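Side-chain contacts in regulatory protein RecX (Lactobacillus reuteri, PDB 3D5L), which probably modulates the activity of the RecA recombinase and is built largely of helices, with three three-helix domains: residues Ala61-Arg66 with Glu96-Lys101; Asp69-Gln74 with Ser79-Lys84; Lys163-Lys168 with Thr190-Ser195. All coordinates share one frame; numbering follows the deposited sequence.

Contact 1: Ala61-Arg66 with Glu96-Lys101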
loop_
_atom_site.group_PDB
_atom_site.type_symbol
_atom_site.label_atom_id
_atom_site.label_comp_id
_atom_site.label_asym_id
_atom_site.label_seq_id
_atom_site.Cartn_x
_atom_site.Cartn_y
_atom_site.Cartn_z
ATOM N N ALA A 61 -4.662 14.835 11.771
ATOM C CA ALA A 61 -3.595 14.200 12.541
ATOM C C ALA A 61 -4.052 12.842 13.065
ATOM O O ALA A 61 -3.263 11.902 13.141
ATOM C CB ALA A 61 -3.164 15.103 13.703
ATOM N N LYS A 62 -5.332 12.740 13.417
ATOM C CA LYS A 62 -5.892 11.485 13.914
ATOM C C LYS A 62 -5.949 10.410 12.825
ATOM O O LYS A 62 -5.717 9.232 13.098
ATOM C CB LYS A 62 -7.302 11.714 14.457
ATOM C CG LYS A 62 -7.360 12.706 15.597
ATOM C CD LYS A 62 -7.250 12.034 16.938
ATOM C CE LYS A 62 -8.624 11.650 17.427
ATOM N NZ LYS A 62 -9.484 12.858 17.404
ATOM N N ALA A 63 -6.257 10.805 11.592
ATOM C CA ALA A 63 -6.342 9.829 10.501
ATOM C C ALA A 63 -4.926 9.364 10.189
ATOM O O ALA A 63 -4.681 8.205 9.853
ATOM C CB ALA A 63 -6.990 10.461 9.266
ATOM N N TYR A 64 -3.989 10.286 10.324
ATOM C CA TYR A 64 -2.603 9.971 10.080
ATOM C C TYR A 64 -2.153 8.908 11.080
ATOM O O TYR A 64 -1.527 7.921 10.695
ATOM C CB TYR A 64 -1.750 11.230 10.233
ATOM C CG TYR A 64 -0.289 10.973 9.974
ATOM C CD1 TYR A 64 0.175 10.725 8.675
ATOM C CD2 TYR A 64 0.628 10.953 11.021
ATOM C CE1 TYR A 64 1.524 10.460 8.426
ATOM C CE2 TYR A 64 1.977 10.688 10.785
ATOM C CZ TYR A 64 2.414 10.448 9.482
ATOM O OH TYR A 64 3.750 10.235 9.246
ATOM N N SER A 65 -2.476 9.117 12.358
ATOM C CA SER A 65 -2.114 8.173 13.424
ATOM C C SER A 65 -2.654 6.790 13.121
ATOM O O SER A 65 -1.953 5.792 13.278
ATOM C CB SER A 65 -2.692 8.621 14.770
ATOM O OG SER A 65 -2.191 9.885 15.137
ATOM N N ARG A 66 -3.915 6.726 12.703
ATOM C CA ARG A 66 -4.520 5.440 12.377
ATOM C C ARG A 66 -3.830 4.761 11.180
ATOM O O ARG A 66 -3.769 3.534 11.124
ATOM C CB ARG A 66 -6.006 5.619 12.112
ATOM C CG ARG A 66 -6.762 6.131 13.324
ATOM C CD ARG A 66 -8.234 5.803 13.217
ATOM N NE ARG A 66 -8.427 4.394 12.880
ATOM C CZ ARG A 66 -9.616 3.813 12.751
ATOM N NH1 ARG A 66 -10.723 4.523 12.938
ATOM N NH2 ARG A 66 -9.696 2.535 12.407
ATOM N N GLU A 96 -4.659 13.238 -0.099
ATOM C CA GLU A 96 -3.397 13.623 -0.718
ATOM C C GLU A 96 -2.353 14.132 0.288
ATOM O O GLU A 96 -1.184 13.780 0.175
ATOM C CB GLU A 96 -3.656 14.672 -1.816
ATOM C CG GLU A 96 -2.528 14.811 -2.842
ATOM C CD GLU A 96 -2.145 13.482 -3.508
ATOM O OE1 GLU A 96 -3.039 12.798 -4.071
ATOM O OE2 GLU A 96 -0.941 13.126 -3.466
ATOM N N PRO A 97 -2.754 14.978 1.266
ATOM C CA PRO A 97 -1.786 15.480 2.252
ATOM C C PRO A 97 -1.190 14.344 3.093
ATOM O O PRO A 97 0.011 14.313 3.341
ATOM C CB PRO A 97 -2.616 16.453 3.100
ATOM C CG PRO A 97 -3.620 16.967 2.121
ATOM C CD PRO A 97 -4.031 15.702 1.389
ATOM N N ILE A 98 -2.036 13.415 3.531
ATOM C CA ILE A 98 -1.583 12.275 4.330
ATOM C C ILE A 98 -0.693 11.351 3.498
ATOM O O ILE A 98 0.328 10.880 3.985
ATOM C CB ILE A 98 -2.809 11.494 4.916
ATOM C CG1 ILE A 98 -3.404 12.294 6.079
ATOM C CG2 ILE A 98 -2.411 10.081 5.368
ATOM C CD1 ILE A 98 -4.627 11.672 6.703
ATOM N N LEU A 99 -1.066 11.102 2.243
ATOM C CA LEU A 99 -0.250 10.251 1.375
ATOM C C LEU A 99 1.113 10.897 1.227
ATOM O O LEU A 99 2.140 10.215 1.253
ATOM C CB LEU A 99 -0.855 10.097 -0.023
ATOM C CG LEU A 99 -2.109 9.245 -0.226
ATOM C CD1 LEU A 99 -2.427 9.180 -1.721
ATOM C CD2 LEU A 99 -1.889 7.843 0.329
ATOM N N LYS A 100 1.101 12.218 1.059
ATOM C CA LYS A 100 2.320 12.999 0.912
ATOM C C LYS A 100 3.136 12.939 2.193
ATOM O O LYS A 100 4.351 12.735 2.151
ATOM C CB LYS A 100 1.985 14.458 0.604
ATOM C CG LYS A 100 3.205 15.323 0.359
ATOM C CD LYS A 100 2.814 16.780 0.162
ATOM C CE LYS A 100 4.038 17.662 -0.076
ATOM N NZ LYS A 100 3.648 19.091 -0.240
ATOM N N LYS A 101 2.473 13.125 3.331
ATOM C CA LYS A 101 3.171 13.082 4.605
ATOM C C LYS A 101 3.755 11.705 4.887
ATOM O O LYS A 101 4.883 11.590 5.365
ATOM C CB LYS A 101 2.251 13.499 5.758
ATOM C CG LYS A 101 2.934 13.350 7.119
ATOM C CD LYS A 101 2.218 14.083 8.257
ATOM C CE LYS A 101 3.072 14.002 9.532
ATOM N NZ LYS A 101 2.485 14.719 10.707
#

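Contact 2: Asp69-Gln74 with Ser79-Lys84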
loop_
_atom_site.group_PDB
_atom_site.type_symbol
_atom_site.label_atom_id
_atom_site.label_comp_id
_atom_site.label_asym_id
_atom_site.label_seq_id
_atom_site.Cartn_x
_atom_site.Cartn_y
_atom_site.Cartn_z
ATOM N N ASP A 69 -0.946 2.955 12.562
ATOM C CA ASP A 69 -1.282 1.673 13.180
ATOM C C ASP A 69 -1.550 0.647 12.063
ATOM O O ASP A 69 -1.210 -0.516 12.184
ATOM C CB ASP A 69 -2.541 1.785 14.056
ATOM C CG ASP A 69 -2.374 2.752 15.220
ATOM O OD1 ASP A 69 -1.281 2.784 15.827
ATOM O OD2 ASP A 69 -3.354 3.468 15.550
ATOM N N TYR A 70 -2.172 1.101 10.980
ATOM C CA TYR A 70 -2.498 0.251 9.842
ATOM C C TYR A 70 -1.235 -0.314 9.203
ATOM O O TYR A 70 -1.169 -1.486 8.819
ATOM C CB TYR A 70 -3.298 1.067 8.814
ATOM C CG TYR A 70 -3.680 0.302 7.568
ATOM C CD1 TYR A 70 -4.370 -0.913 7.654
ATOM C CD2 TYR A 70 -3.352 0.787 6.296
ATOM C CE1 TYR A 70 -4.724 -1.622 6.510
ATOM C CE2 TYR A 70 -3.707 0.078 5.138
ATOM C CZ TYR A 70 -4.389 -1.127 5.264
ATOM O OH TYR A 70 -4.729 -1.854 4.147
ATOM N N LEU A 71 -0.225 0.537 9.101
ATOM C CA LEU A 71 1.052 0.155 8.523
ATOM C C LEU A 71 1.884 -0.707 9.481
ATOM O O LEU A 71 2.835 -1.364 9.051
ATOM C CB LEU A 71 1.829 1.419 8.152
ATOM C CG LEU A 71 1.389 2.134 6.874
ATOM C CD1 LEU A 71 1.669 3.645 6.967
ATOM C CD2 LEU A 71 2.137 1.502 5.681
ATOM N N SER A 72 1.530 -0.729 10.766
ATOM C CA SER A 72 2.319 -1.514 11.719
ATOM C C SER A 72 2.081 -3.021 11.694
ATOM O O SER A 72 2.834 -3.774 12.305
ATOM C CB SER A 72 2.133 -0.988 13.158
ATOM O OG SER A 72 0.912 -1.403 13.750
ATOM N N TYR A 73 1.062 -3.461 10.967
ATOM C CA TYR A 73 0.735 -4.886 10.901
ATOM C C TYR A 73 1.280 -5.621 9.688
ATOM O O TYR A 73 1.605 -6.803 9.786
ATOM C CB TYR A 73 -0.782 -5.080 10.926
ATOM C CG TYR A 73 -1.469 -4.461 12.113
ATOM C CD1 TYR A 73 -1.266 -4.963 13.408
ATOM C CD2 TYR A 73 -2.342 -3.387 11.949
ATOM C CE1 TYR A 73 -1.926 -4.404 14.511
ATOM C CE2 TYR A 73 -3.011 -2.828 13.042
ATOM C CZ TYR A 73 -2.798 -3.341 14.318
ATOM O OH TYR A 73 -3.482 -2.801 15.395
ATOM N N GLN A 74 1.358 -4.928 8.549
ATOM C CA GLN A 74 1.834 -5.524 7.302
ATOM C C GLN A 74 2.197 -4.490 6.247
ATOM O O GLN A 74 1.870 -3.313 6.362
ATOM C CB GLN A 74 0.765 -6.448 6.703
ATOM C CG GLN A 74 0.531 -7.749 7.453
ATOM C CD GLN A 74 -0.694 -8.502 6.954
ATOM O OE1 GLN A 74 -1.142 -9.465 7.583
ATOM N NE2 GLN A 74 -1.242 -8.064 5.820
ATOM N N SER A 79 -2.194 2.488 -2.896
ATOM C CA SER A 79 -3.612 2.258 -3.114
ATOM C C SER A 79 -4.260 1.554 -1.924
ATOM O O SER A 79 -5.478 1.597 -1.777
ATOM C CB SER A 79 -3.844 1.456 -4.399
ATOM O OG SER A 79 -3.341 0.142 -4.290
ATOM N N ASP A 80 -3.460 0.897 -1.082
ATOM C CA ASP A 80 -4.021 0.246 0.105
ATOM C C ASP A 80 -4.331 1.345 1.115
ATOM O O ASP A 80 -5.358 1.316 1.790
ATOM C CB ASP A 80 -3.036 -0.743 0.738
ATOM C CG ASP A 80 -2.915 -2.044 -0.040
ATOM O OD1 ASP A 80 -3.880 -2.421 -0.750
ATOM O OD2 ASP A 80 -1.855 -2.700 0.083
ATOM N N ILE A 81 -3.429 2.317 1.210
ATOM C CA ILE A 81 -3.605 3.433 2.126
ATOM C C ILE A 81 -4.807 4.293 1.729
ATOM O O ILE A 81 -5.603 4.677 2.581
ATOM C CB ILE A 81 -2.353 4.309 2.153
ATOM C CG1 ILE A 81 -1.149 3.474 2.596
ATOM C CG2 ILE A 81 -2.575 5.508 3.070
ATOM C CD1 ILE A 81 -1.307 2.828 3.956
ATOM N N VAL A 82 -4.919 4.586 0.434
ATOM C CA VAL A 82 -6.021 5.372 -0.126
ATOM C C VAL A 82 -7.336 4.646 0.126
ATOM O O VAL A 82 -8.312 5.231 0.584
ATOM C CB VAL A 82 -5.853 5.545 -1.657
ATOM C CG1 VAL A 82 -7.119 6.090 -2.278
ATOM C CG2 VAL A 82 -4.684 6.470 -1.947
ATOM N N LYS A 83 -7.342 3.356 -0.178
ATOM C CA LYS A 83 -8.510 2.522 0.012
ATOM C C LYS A 83 -8.875 2.469 1.494
ATOM O O LYS A 83 -10.052 2.397 1.857
ATOM C CB LYS A 83 -8.209 1.127 -0.535
ATOM C CG LYS A 83 -9.399 0.204 -0.625
ATOM C CD LYS A 83 -9.087 -0.991 -1.520
ATOM C CE LYS A 83 -10.276 -1.939 -1.567
ATOM N NZ LYS A 83 -11.525 -1.217 -1.989
ATOM N N LYS A 84 -7.856 2.530 2.348
ATOM C CA LYS A 84 -8.049 2.489 3.792
ATOM C C LYS A 84 -8.604 3.803 4.342
ATOM O O LYS A 84 -9.447 3.803 5.228
ATOM C CB LYS A 84 -6.721 2.185 4.481
ATOM C CG LYS A 84 -6.821 1.173 5.604
ATOM C CD LYS A 84 -7.400 1.723 6.881
ATOM C CE LYS A 84 -7.606 0.568 7.869
ATOM N NZ LYS A 84 -8.111 0.975 9.201
HETATM O O HOH W 1 -6.644 -1.123 2.571
#

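Contact 3: Lys163-Lys168 with Thr190-Ser195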
loop_
_atom_site.group_PDB
_atom_site.type_symbol
_atom_site.label_atom_id
_atom_site.label_comp_id
_atom_site.label_asym_id
_atom_site.label_seq_id
_atom_site.Cartn_x
_atom_site.Cartn_y
_atom_site.Cartn_z
ATOM N N LYS A 163 8.086 -24.784 -16.890
ATOM C CA LYS A 163 8.229 -26.236 -17.027
ATOM C C LYS A 163 7.337 -26.886 -15.971
ATOM O O LYS A 163 6.588 -27.822 -16.260
ATOM C CB LYS A 163 9.681 -26.677 -16.797
ATOM C CG LYS A 163 10.659 -26.261 -17.878
ATOM C CD LYS A 163 12.115 -26.507 -17.448
ATOM C CE LYS A 163 13.102 -25.976 -18.495
ATOM N NZ LYS A 163 14.536 -26.088 -18.082
ATOM N N LYS A 164 7.425 -26.367 -14.749
ATOM C CA LYS A 164 6.644 -26.863 -13.627
ATOM C C LYS A 164 5.152 -26.784 -13.944
ATOM O O LYS A 164 4.417 -27.762 -13.787
ATOM C CB LYS A 164 6.972 -26.045 -12.371
ATOM C CG LYS A 164 6.092 -26.326 -11.177
ATOM C CD LYS A 164 6.303 -27.724 -10.620
ATOM C CE LYS A 164 5.293 -28.020 -9.504
ATOM N NZ LYS A 164 5.302 -26.976 -8.431
ATOM N N LEU A 165 4.709 -25.619 -14.397
ATOM C CA LEU A 165 3.306 -25.418 -14.752
ATOM C C LEU A 165 2.910 -26.349 -15.905
ATOM O O LEU A 165 1.870 -27.002 -15.855
ATOM C CB LEU A 165 3.076 -23.959 -15.165
ATOM C CG LEU A 165 1.732 -23.523 -15.751
ATOM C CD1 LEU A 165 0.648 -23.608 -14.698
ATOM C CD2 LEU A 165 1.854 -22.092 -16.281
ATOM N N ALA A 166 3.742 -26.399 -16.943
ATOM C CA ALA A 166 3.464 -27.239 -18.105
ATOM C C ALA A 166 3.346 -28.715 -17.726
ATOM O O ALA A 166 2.478 -29.419 -18.237
ATOM C CB ALA A 166 4.553 -27.055 -19.173
ATOM N N LEU A 167 4.211 -29.182 -16.831
ATOM C CA LEU A 167 4.169 -30.575 -16.415
ATOM C C LEU A 167 2.879 -30.833 -15.674
ATOM O O LEU A 167 2.303 -31.914 -15.753
ATOM C CB LEU A 167 5.357 -30.914 -15.508
ATOM C CG LEU A 167 6.743 -30.930 -16.160
ATOM C CD1 LEU A 167 7.760 -31.469 -15.152
ATOM C CD2 LEU A 167 6.723 -31.808 -17.418
ATOM N N LYS A 168 2.438 -29.822 -14.943
ATOM C CA LYS A 168 1.212 -29.899 -14.173
ATOM C C LYS A 168 0.020 -29.812 -15.129
ATOM O O LYS A 168 -1.015 -30.434 -14.889
ATOM C CB LYS A 168 1.197 -28.762 -13.145
ATOM C CG LYS A 168 -0.100 -28.559 -12.389
ATOM C CD LYS A 168 0.125 -27.574 -11.242
ATOM C CE LYS A 168 -1.173 -26.988 -10.707
ATOM N NZ LYS A 168 -1.778 -25.985 -11.634
ATOM N N THR A 190 0.269 -19.119 -21.821
ATOM C CA THR A 190 0.057 -17.746 -22.264
ATOM C C THR A 190 -0.936 -16.988 -21.397
ATOM O O THR A 190 -0.757 -15.795 -21.151
ATOM C CB THR A 190 -0.412 -17.672 -23.739
ATOM O OG1 THR A 190 -1.730 -18.211 -23.852
ATOM C CG2 THR A 190 0.531 -18.457 -24.640
ATOM N N THR A 191 -1.981 -17.661 -20.930
ATOM C CA THR A 191 -2.950 -16.971 -20.095
ATOM C C THR A 191 -2.372 -16.792 -18.695
ATOM O O THR A 191 -2.940 -16.080 -17.867
ATOM C CB THR A 191 -4.303 -17.727 -20.007
ATOM O OG1 THR A 191 -4.175 -18.860 -19.140
ATOM C CG2 THR A 191 -4.738 -18.189 -21.389
ATOM N N LYS A 192 -1.240 -17.444 -18.437
ATOM C CA LYS A 192 -0.567 -17.328 -17.146
ATOM C C LYS A 192 0.478 -16.212 -17.224
ATOM O O LYS A 192 1.146 -15.908 -16.238
ATOM C CB LYS A 192 0.110 -18.642 -16.763
ATOM C CG LYS A 192 -0.354 -19.215 -15.428
ATOM C CD LYS A 192 -1.774 -19.762 -15.521
ATOM C CE LYS A 192 -2.323 -20.182 -14.159
ATOM N NZ LYS A 192 -2.539 -19.041 -13.219
ATOM N N GLY A 193 0.618 -15.616 -18.407
ATOM C CA GLY A 193 1.557 -14.523 -18.578
ATOM C C GLY A 193 2.876 -14.853 -19.249
ATOM O O GLY A 193 3.772 -13.999 -19.315
ATOM N N PHE A 194 3.007 -16.078 -19.747
ATOM C CA PHE A 194 4.238 -16.498 -20.409
ATOM C C PHE A 194 4.135 -16.293 -21.919
ATOM O O PHE A 194 3.150 -16.689 -22.539
ATOM C CB PHE A 194 4.527 -17.971 -20.098
ATOM C CG PHE A 194 4.823 -18.249 -18.639
ATOM C CD1 PHE A 194 6.078 -17.977 -18.102
ATOM C CD2 PHE A 194 3.856 -18.814 -17.816
ATOM C CE1 PHE A 194 6.365 -18.270 -16.772
ATOM C CE2 PHE A 194 4.133 -19.109 -16.485
ATOM C CZ PHE A 194 5.391 -18.840 -15.958
ATOM N N SER A 195 5.154 -15.674 -22.505
ATOM C CA SER A 195 5.179 -15.403 -23.939
ATOM C C SER A 195 5.276 -16.678 -24.780
ATOM O O SER A 195 5.649 -17.743 -24.282
ATOM C CB SER A 195 6.350 -14.475 -24.276
ATOM O OG SER A 195 7.588 -15.085 -23.953
#

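Contact 1: Ala61-Arg66 with Glu96-Lys101
K101 lies over one face of the Y64 ring, its aliphatic chain crossing the tyrosine at about a right angle. The lysine is extended from CB to NZ, so several of its methylenes share the overlap. K101 CG comes in just outside the rim, 3.5 Å from Y64 CE1, and the chain then passes over the face. Farther along, K101 CE makes a CH-pi contact, 3.9 Å from the centroid of the Y64 ring. The ammonium completes the passage as a cation-pi interaction, K101 NZ standing 4.4 Å from the Y64 ring centroid and 22° off its normal. Y64 can receive the chain because its CG is anti to the backbone N (chi1 -179°), which carries the ring across toward helix 92-104.

I98 meets the same tyrosine differently. Its CG2 branch comes to the ring edge, near the plane, with I98 CG2 4.2 Å from Y64 CD1. The other branch reaches deeper: I98 CD1 touches A63 CB at 3.7 Å and also approaches the backbone N of Y64. The small methyl of A63 is consistent with so close an approach to the helix backbone. The short axes of the two segments pass 10.4 Å apart at -49°, joining helix 48-71 to helix 92-104 within the range of the first three-helix domain. L85, from helix 78-87, also packs on I98, while L102 and L107 touch Y64.

With an alanine here in place of Y64, the K101 ammonium would probably lose its aromatic partner and a gap would open beside I98 CG2. The contact illustrates a graded interface: methyl groups meet in the buried part, and at the exposed margin an aromatic face accepts both the greasy and the charged portions of a lysine, probably letting the ammonium remain hydrated while its methylenes are covered.

Contact 2: Asp69-Gln74 with Ser79-Lys84
The carbonyl oxygen of D80 is gripped twice, by the backbone N of K84 in the ordinary helical bond (2.8 Å between K84 N and D80 O) and by a water that donates to it. That water lies 2.9 Å from D80 O and 2.6 Å from Y70 OH, so it bridges the phenol to the backbone of helix 78-87. The D80 side chain itself turns elsewhere: its OD2 accepts from the backbone N of T77, and toward the tyrosine it presents just CB, near the hydroxyl.

The Y70 ring is covered on one face by K84. K84 CG sits almost over the middle, 3.3 Å from the Y70 ring centroid and 12° off the normal, a close CH-pi contact. The lysine bends at chi2 (-77°), which lays CE back over the same face, 3.6 Å from Y70 CD1. At the ring edge, in its plane, I81 CD1 approaches Y70 CD2 at 3.7 Å. The same methyl touches L71, with I81 CD1 4.0 Å from L71 CG, and so packs against two successive residues of segment 69-74. R76, in the intervening loop, adds a cation-pi interaction with Y70 and a hydrogen bond to its carbonyl oxygen.

Helix 48-71 and helix 78-87 are thereby joined across a short connection, within the range of the first three-helix domain. Here one tyrosine serves two chemistries: its carbon framework packs under lysine methylenes and beside isoleucine, while its hydroxyl reaches the opposing backbone through water.

Contact 3: Lys163-Lys168 with Thr190-Ser195
Apolar packing gathers on a single methyl, L165 CD2. It meets K192 through the aliphatic base of the lysine, with L165 CD2 3.7 Å from K192 CG, and meets F194 at the ring, with L165 CD2 3.8 Å from F194 CE2. With chi1 at 172° the leucine extends away from its own backbone N and toward the turn, where one methyl can touch both. K192 bends at chi2 and chi4; CB and CG touch the leucine, and NZ lies farther off.

Backbone bonding shapes the other side. After helix 178-191 the chain leaves helical geometry at G193 in a Schellman motif, where G193 N bonds to T190 O at 3.1 Å. The positive phi of G193 (102°) would press a side chain against the preceding carbonyl, and the turn places K192 and F194 before and after the glycine, both facing L165.

Within the third three-helix domain, F194 also packs on L161 and A162 of helix 155-172 and, with L165, on L189 of helix 178-191. The turn meanwhile has backbone hydrogen bonds of K192 with G128 and of G193 with G130, joining it to the start of helix 129-138.

Overall arrangement
Contacts 1 and 2 belong to the first three-helix domain and share helix 48-71, contact 2 nested in the loop that contact 1 closes. They touch directly: L99 of one packs on I81 and V82 of the other, while R66 and K84 bring like charges close. Contact 1 is partly buried and contact 2 lies at the surface; both set a lysine over a tyrosine face, but only contact 2 has a water bridge. Contact 3, about 42 Å from contact 1 between centres and in the third domain, is buried and relies on one leucine methyl against a lysine chain and a phenylalanine, pairing a helix with a helix-ending turn instead of a second helix.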